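Side-chain contacts in GCN5-related N-acetyltransferase (Exiguobacterium sibiricum 255-15, PDB 3GY9), which probably transfers acyl groups from acyl-coenzyme A to an acceptor not yet identified: residues P121-Q124 and G125-F128; H81-V84 and L85-A88. All blocks are in the same frame, centred on the assembly; numbering follows the deposited sequence. Where two conformers were deposited one is given.

Contact 1: P121-Q124 and G125-F128. With COA (coenzyme A), chain B.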
loop_
_atom_site.group_PDB
_atom_site.type_symbol
_atom_site.label_atom_id
_atom_site.label_comp_id
_atom_site.label_asym_id
_atom_site.label_seq_id
_atom_site.Cartn_x
_atom_site.Cartn_y
_atom_site.Cartn_z
ATOM N N PRO A 121 8.488 -12.526 -0.228
ATOM C CA PRO A 121 9.396 -12.339 -1.369
ATOM C C PRO A 121 9.242 -10.974 -2.062
ATOM O O PRO A 121 10.250 -10.329 -2.373
ATOM C CB PRO A 121 8.978 -13.464 -2.317
ATOM C CG PRO A 121 8.465 -14.531 -1.395
ATOM C CD PRO A 121 7.716 -13.778 -0.354
ATOM N N PHE A 122 7.996 -10.568 -2.282
ATOM C CA PHE A 122 7.700 -9.256 -2.863
ATOM C C PHE A 122 8.359 -8.146 -2.045
ATOM O O PHE A 122 9.104 -7.319 -2.587
ATOM C CB PHE A 122 6.190 -9.045 -2.940
ATOM C CG PHE A 122 5.772 -7.649 -3.350
ATOM C CD1 PHE A 122 6.154 -7.132 -4.579
ATOM C CD2 PHE A 122 4.978 -6.877 -2.522
ATOM C CE1 PHE A 122 5.763 -5.848 -4.960
ATOM C CE2 PHE A 122 4.568 -5.617 -2.915
ATOM C CZ PHE A 122 4.976 -5.107 -4.141
ATOM N N TYR A 123 8.095 -8.132 -0.739
ATOM C CA TYR A 123 8.610 -7.049 0.112
ATOM C C TYR A 123 10.126 -7.091 0.284
ATOM O O TYR A 123 10.775 -6.044 0.295
ATOM C CB TYR A 123 7.843 -6.985 1.444
ATOM C CG TYR A 123 6.423 -6.504 1.227
ATOM C CD1 TYR A 123 6.189 -5.206 0.801
ATOM C CD2 TYR A 123 5.315 -7.340 1.418
ATOM C CE1 TYR A 123 4.920 -4.729 0.587
ATOM C CE2 TYR A 123 4.022 -6.862 1.193
ATOM C CZ TYR A 123 3.838 -5.556 0.765
ATOM O OH TYR A 123 2.583 -5.021 0.518
ATOM N N GLN A 124 10.704 -8.281 0.383
ATOM C CA GLN A 124 12.158 -8.353 0.443
ATOM C C GLN A 124 12.797 -7.864 -0.844
ATOM O O GLN A 124 13.830 -7.205 -0.793
ATOM C CB GLN A 124 12.647 -9.746 0.826
ATOM C CG GLN A 124 12.282 -10.072 2.278
ATOM C CD GLN A 124 13.253 -11.002 2.947
ATOM O OE1 GLN A 124 14.470 -10.827 2.845
ATOM N NE2 GLN A 124 12.724 -11.988 3.665
ATOM N N GLY A 125 12.164 -8.139 -1.987
ATOM C CA GLY A 125 12.672 -7.659 -3.278
ATOM C C GLY A 125 12.711 -6.143 -3.368
ATOM O O GLY A 125 13.519 -5.567 -4.094
ATOM N N LEU A 126 11.837 -5.490 -2.619
ATOM C CA LEU A 126 11.815 -4.037 -2.540
ATOM C C LEU A 126 12.804 -3.445 -1.515
ATOM O O LEU A 126 12.935 -2.219 -1.408
ATOM C CB LEU A 126 10.414 -3.576 -2.193
ATOM C CG LEU A 126 9.327 -3.827 -3.244
ATOM C CD1 LEU A 126 7.946 -3.632 -2.615
ATOM C CD2 LEU A 126 9.509 -2.908 -4.460
ATOM N N GLY A 127 13.448 -4.308 -0.736
ATOM C CA GLY A 127 14.458 -3.880 0.226
ATOM C C GLY A 127 14.045 -3.999 1.682
ATOM O O GLY A 127 14.865 -3.750 2.565
ATOM N N PHE A 128 12.788 -4.378 1.944
ATOM C CA PHE A 128 12.324 -4.538 3.334
ATOM C C PHE A 128 12.984 -5.715 4.035
ATOM O O PHE A 128 13.279 -6.750 3.433
ATOM C CB PHE A 128 10.815 -4.746 3.429
ATOM C CG PHE A 128 10.020 -3.527 3.083
ATOM C CD1 PHE A 128 9.706 -3.244 1.762
ATOM C CD2 PHE A 128 9.596 -2.652 4.068
ATOM C CE1 PHE A 128 8.981 -2.104 1.430
ATOM C CE2 PHE A 128 8.869 -1.509 3.739
ATOM C CZ PHE A 128 8.575 -1.238 2.417
HETATM N N1A COA B . 1.180 -13.414 -5.813
HETATM C C2A COA B . 2.074 -13.022 -4.833
HETATM N N3A COA B . 3.283 -12.446 -5.170
HETATM C C4A COA B . 3.589 -12.261 -6.479
HETATM C C5A COA B . 2.706 -12.649 -7.483
HETATM C C6A COA B . 1.489 -13.231 -7.142
HETATM N N6A COA B . 0.674 -13.708 -8.073
HETATM N N7A COA B . 3.285 -12.345 -8.671
HETATM C C8A COA B . 4.492 -11.783 -8.444
HETATM N N9A COA B . 4.689 -11.739 -7.085
HETATM C C1B COA B . 5.873 -11.250 -6.371
HETATM C C2B COA B . 7.163 -11.782 -6.978
HETATM O O2B COA B . 8.110 -12.006 -5.951
HETATM C C3B COA B . 7.615 -10.660 -7.875
HETATM O O3B COA B . 9.007 -10.612 -8.074
HETATM P P3B COA B . 9.564 -10.988 -9.534
HETATM O O7A COA B . 11.069 -10.855 -9.552
HETATM O O8A COA B . 9.134 -12.403 -9.826
HETATM O O9A COA B . 8.970 -10.068 -10.575
HETATM C C4B COA B . 7.143 -9.451 -7.098
HETATM O O4B COA B . 5.927 -9.841 -6.488
HETATM C C5B COA B . 6.962 -8.205 -7.968
HETATM O O5B COA B . 6.050 -8.476 -9.001
HETATM P P1A COA B . 4.798 -7.507 -9.353
HETATM O O1A COA B . 5.187 -6.062 -9.314
HETATM O O2A COA B . 4.290 -8.009 -10.664
HETATM O O3A COA B . 3.807 -7.921 -8.171
HETATM P P2A COA B . 2.209 -7.841 -8.144
HETATM O O4A COA B . 1.657 -6.749 -9.044
HETATM O O5A COA B . 1.652 -9.206 -8.315
HETATM O O6A COA B . 2.008 -7.361 -6.627
HETATM C CBP COA B . 1.344 -8.354 -4.512
HETATM C CCP COA B . 2.467 -8.153 -5.533
HETATM C CDP COA B . 0.975 -7.002 -3.909
HETATM C CEP COA B . 1.886 -9.278 -3.402
HETATM C CAP COA B . 0.112 -8.968 -5.207
HETATM O OAP COA B . 0.499 -10.136 -5.896
HETATM C C9P COA B . -0.956 -9.313 -4.207
HETATM O O9P COA B . -1.876 -8.354 -3.759
HETATM N N8P COA B . -0.942 -10.574 -3.788
HETATM C C7P COA B . -1.914 -11.083 -2.827
HETATM C C6P COA B . -1.282 -12.113 -1.889
HETATM C C5P COA B . -0.906 -13.364 -2.652
HETATM O O5P COA B . -0.824 -13.343 -3.892
HETATM N N4P COA B . -0.682 -14.458 -1.927
HETATM C C3P COA B . -0.041 -15.629 -2.483
HETATM C C2P COA B . -0.933 -16.363 -3.484
HETATM S S1P COA B . -2.555 -16.848 -2.842
HETATM O O HOH W 1 15.435 -7.188 1.633
#
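Tyr123 and Phe128 close the C-terminal end of helix 120-125 as a Schellman motif: Phe128 N reaches back to Tyr123 O (3.1 Å), Gly127 N bonds Gln124 O (2.9 Å), and Gly127 between them has a positive phi of 110°. With that sign of phi, a side chain on Gly127 would press on the preceding carbonyl oxygen. One water ties the end of the turn to its start, donating to Gln124 O (2.9 Å) and to Phe128 O (2.8 Å).

The turn brings Phe128 back alongside Tyr123, pointing the same way, and the rings form a T-shaped pair. The edge of Tyr123 is directed at the face of Phe128, with ring centroids 5.8 Å apart and planes at 89°. Such an apolar pairing of the residues joined by the long backbone bond is a familiar feature of Schellman motifs. Leu126 fills the space beside it. Its CD1 methyl sits 3.9 Å from the Phe122 ring centroid, a CH-pi contact displaced toward the rim, and meets Tyr123 obliquely.

Phe122 has its CG anti to the backbone N (chi1 172°), which carries the ring between this methyl and the cofactor. Carbon CCP of coenzyme A lies over the centre of the face opposite Leu126, 3.8 Å above the Phe122 ring plane. The Phe122 ring is therefore held flat between protein and ligand, while its CD2 lies over the centre of one face of Tyr123. On the exposed side, Gln124 NE2 is hydrogen-bonded to Asp120 OD1.

Around the turn, Phe122 and Leu126 rest on Leu98 of helix 93-105, and Phe128 reaches Met102 of that helix. Tyr123 and Phe128 both pack on Leu114 of strand 111-114, with Phe128 extending to His138 and Leu140 of strand 138-141.

Contact 2: H81-V84 and L85-A88. With COA (coenzyme A), chain B; SO4 (sulfate ion), chain E.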
loop_
_atom_site.group_PDB
_atom_site.type_symbol
_atom_site.label_atom_id
_atom_site.label_comp_id
_atom_site.label_asym_id
_atom_site.label_seq_id
_atom_site.Cartn_x
_atom_site.Cartn_y
_atom_site.Cartn_z
ATOM N N HIS A 81 -3.078 -1.624 3.376
ATOM C CA HIS A 81 -4.153 -1.952 2.442
ATOM C C HIS A 81 -3.688 -2.214 1.029
ATOM O O HIS A 81 -4.378 -1.887 0.072
ATOM C CB HIS A 81 -5.246 -0.871 2.441
ATOM C CG HIS A 81 -5.727 -0.480 3.806
ATOM N ND1 HIS A 81 -6.238 -1.385 4.710
ATOM C CD2 HIS A 81 -5.779 0.730 4.415
ATOM C CE1 HIS A 81 -6.605 -0.742 5.808
ATOM N NE2 HIS A 81 -6.310 0.540 5.660
ATOM N N VAL A 82 -2.525 -2.825 0.865
ATOM C CA VAL A 82 -1.999 -3.115 -0.461
ATOM C C VAL A 82 -2.627 -4.390 -0.987
ATOM O O VAL A 82 -2.531 -5.438 -0.366
ATOM C CB VAL A 82 -0.469 -3.308 -0.408
ATOM C CG1 VAL A 82 0.042 -3.846 -1.740
ATOM C CG2 VAL A 82 0.205 -1.999 -0.037
ATOM N N TYR A 83 -3.280 -4.284 -2.135
ATOM C CA TYR A 83 -3.972 -5.433 -2.742
ATOM C C TYR A 83 -4.038 -5.240 -4.250
ATOM O O TYR A 83 -4.412 -4.162 -4.717
ATOM C CB TYR A 83 -5.400 -5.555 -2.192
ATOM C CG TYR A 83 -6.120 -6.758 -2.732
ATOM C CD1 TYR A 83 -5.903 -8.022 -2.199
ATOM C CD2 TYR A 83 -7.006 -6.631 -3.785
ATOM C CE1 TYR A 83 -6.558 -9.137 -2.708
ATOM C CE2 TYR A 83 -7.658 -7.755 -4.304
ATOM C CZ TYR A 83 -7.425 -8.992 -3.769
ATOM O OH TYR A 83 -8.067 -10.113 -4.265
ATOM N N VAL A 84 -3.668 -6.277 -5.001
ATOM C CA VAL A 84 -3.772 -6.269 -6.464
ATOM C C VAL A 84 -4.767 -7.354 -6.847
ATOM O O VAL A 84 -4.700 -8.468 -6.324
ATOM C CB VAL A 84 -2.414 -6.594 -7.125
ATOM C CG1 VAL A 84 -2.526 -6.623 -8.654
ATOM C CG2 VAL A 84 -1.386 -5.567 -6.694
ATOM N N LEU A 85 -5.697 -7.026 -7.749
ATOM C CA LEU A 85 -6.672 -8.015 -8.240
ATOM C C LEU A 85 -5.941 -9.236 -8.759
ATOM O O LEU A 85 -4.928 -9.107 -9.454
ATOM C CB LEU A 85 -7.538 -7.459 -9.380
ATOM C CG LEU A 85 -8.684 -6.498 -9.069
ATOM C CD1 LEU A 85 -9.317 -6.078 -10.382
ATOM C CD2 LEU A 85 -9.726 -7.134 -8.145
ATOM N N PRO A 86 -6.439 -10.443 -8.413
ATOM C CA PRO A 86 -5.743 -11.654 -8.838
ATOM C C PRO A 86 -5.354 -11.691 -10.321
ATOM O O PRO A 86 -4.213 -12.022 -10.652
ATOM C CB PRO A 86 -6.735 -12.771 -8.484
ATOM C CG PRO A 86 -7.449 -12.237 -7.300
ATOM C CD PRO A 86 -7.620 -10.776 -7.573
ATOM N N GLU A 87 -6.270 -11.321 -11.210
ATOM C CA GLU A 87 -5.994 -11.401 -12.654
ATOM C C GLU A 87 -4.963 -10.375 -13.141
ATOM O O GLU A 87 -4.417 -10.524 -14.246
ATOM C CB GLU A 87 -7.299 -11.262 -13.451
ATOM C CG GLU A 87 -7.948 -9.876 -13.346
ATOM C CD GLU A 87 -9.450 -9.896 -13.606
ATOM O OE1 GLU A 87 -10.231 -9.710 -12.635
ATOM O OE2 GLU A 87 -9.838 -10.116 -14.778
ATOM N N ALA A 88 -4.662 -9.377 -12.305
ATOM C CA ALA A 88 -3.733 -8.299 -12.654
ATOM C C ALA A 88 -2.365 -8.455 -12.005
ATOM O O ALA A 88 -1.500 -7.607 -12.206
ATOM C CB ALA A 88 -4.314 -6.953 -12.298
HETATM N N1A COA B . 1.180 -13.414 -5.813
HETATM C C2A COA B . 2.074 -13.022 -4.833
HETATM N N3A COA B . 3.283 -12.446 -5.170
HETATM C C4A COA B . 3.589 -12.261 -6.479
HETATM C C5A COA B . 2.706 -12.649 -7.483
HETATM C C6A COA B . 1.489 -13.231 -7.142
HETATM N N6A COA B . 0.674 -13.708 -8.073
HETATM N N7A COA B . 3.285 -12.345 -8.671
HETATM C C8A COA B . 4.492 -11.783 -8.444
HETATM N N9A COA B . 4.689 -11.739 -7.085
HETATM C C1B COA B . 5.873 -11.250 -6.371
HETATM C C2B COA B . 7.163 -11.782 -6.978
HETATM O O2B COA B . 8.110 -12.006 -5.951
HETATM C C3B COA B . 7.615 -10.660 -7.875
HETATM O O3B COA B . 9.007 -10.612 -8.074
HETATM P P3B COA B . 9.564 -10.988 -9.534
HETATM O O7A COA B . 11.069 -10.855 -9.552
HETATM O O8A COA B . 9.134 -12.403 -9.826
HETATM O O9A COA B . 8.970 -10.068 -10.575
HETATM C C4B COA B . 7.143 -9.451 -7.098
HETATM O O4B COA B . 5.927 -9.841 -6.488
HETATM C C5B COA B . 6.962 -8.205 -7.968
HETATM O O5B COA B . 6.050 -8.476 -9.001
HETATM P P1A COA B . 4.798 -7.507 -9.353
HETATM O O1A COA B . 5.187 -6.062 -9.314
HETATM O O2A COA B . 4.290 -8.009 -10.664
HETATM O O3A COA B . 3.807 -7.921 -8.171
HETATM P P2A COA B . 2.209 -7.841 -8.144
HETATM O O4A COA B . 1.657 -6.749 -9.044
HETATM O O5A COA B . 1.652 -9.206 -8.315
HETATM O O6A COA B . 2.008 -7.361 -6.627
HETATM C CBP COA B . 1.344 -8.354 -4.512
HETATM C CCP COA B . 2.467 -8.153 -5.533
HETATM C CDP COA B . 0.975 -7.002 -3.909
HETATM C CEP COA B . 1.886 -9.278 -3.402
HETATM C CAP COA B . 0.112 -8.968 -5.207
HETATM O OAP COA B . 0.499 -10.136 -5.896
HETATM C C9P COA B . -0.956 -9.313 -4.207
HETATM O O9P COA B . -1.876 -8.354 -3.759
HETATM N N8P COA B . -0.942 -10.574 -3.788
HETATM C C7P COA B . -1.914 -11.083 -2.827
HETATM C C6P COA B . -1.282 -12.113 -1.889
HETATM C C5P COA B . -0.906 -13.364 -2.652
HETATM O O5P COA B . -0.824 -13.343 -3.892
HETATM N N4P COA B . -0.682 -14.458 -1.927
HETATM C C3P COA B . -0.041 -15.629 -2.483
HETATM C C2P COA B . -0.933 -16.363 -3.484
HETATM S S1P COA B . -2.555 -16.848 -2.842
HETATM S S SO4 E . -2.950 -3.135 6.929
HETATM O O1 SO4 E . -3.120 -3.455 5.509
HETATM O O2 SO4 E . -4.240 -3.082 7.608
HETATM O O3 SO4 E . -2.260 -1.862 7.073
HETATM O O4 SO4 E . -2.110 -4.156 7.568
#
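His81 N donates the shortest polar bond of this strand end, 2.8 Å to sulfate O1 at 163°, and Arg80 and Arg34 hold the same ion, which probably came from the crystallisation liquor. In this GCN5-related N-acetyltransferase fold, strand 76-84 offers its terminal backbone to the pantetheine arm, then runs into the loop that leads to the pyrophosphate-binding segment and helix 93-105. Val84 N makes the bond to the arm, reaching O9P of coenzyme A at 3.0 Å.

Side chains of Tyr83 and Val84 leave opposite faces of the strand and meet different parts of the turn. Tyr83 has CG anti to its own N (chi1 -177°), which carries the ring along the chain until OH lies 3.4 Å from Pro86 CD. The ring crosses the proline obliquely, and its CE2 passes 4.0 Å from Leu85 N. The hydroxyl is hydrogen-bonded to Glu27, and residues of helices 18-26 and 31-37 pack round the ring. A valine here would probably leave Glu27 without its hydroxyl partner and open a gap beside Pro86.

Val84 divides its two methyls between loop and ligand. CG2 faces the cofactor, 3.9 Å from the methyl carbon CDP of coenzyme A, whereas CG1 turns to the returning chain and meets Ala88 CB at 4.1 Å. Val84 O receives a hydrogen bond from Arg89 NE just beyond the turn. What brings Ala88 back under the valine is the short 3-10 segment, closed by Ala88 N bonding to Leu85 O at 2.9 Å.

In the fold
Contact 2 precedes contact 1 along the chain, and their centres lie about 17 Å apart. Between them run helix 93-105 and strand 111-114. Strands 76-84 and 111-114 are parallel neighbours in the mixed sheet, so the helix makes a beta-alpha-beta crossover, with contact 2 at the end of its first strand and contact 1 beyond its second. The two meet where Tyr123 OH packs 3.6 Å from Val82 CG1. Both also touch the same coenzyme A: residues 81-84 take the pantetheine arm from the strand, and Phe122 of 121-124 packs on the ribose and on the end of the arm next to the pyrophosphate, consistent with a cofactor cleft between the two.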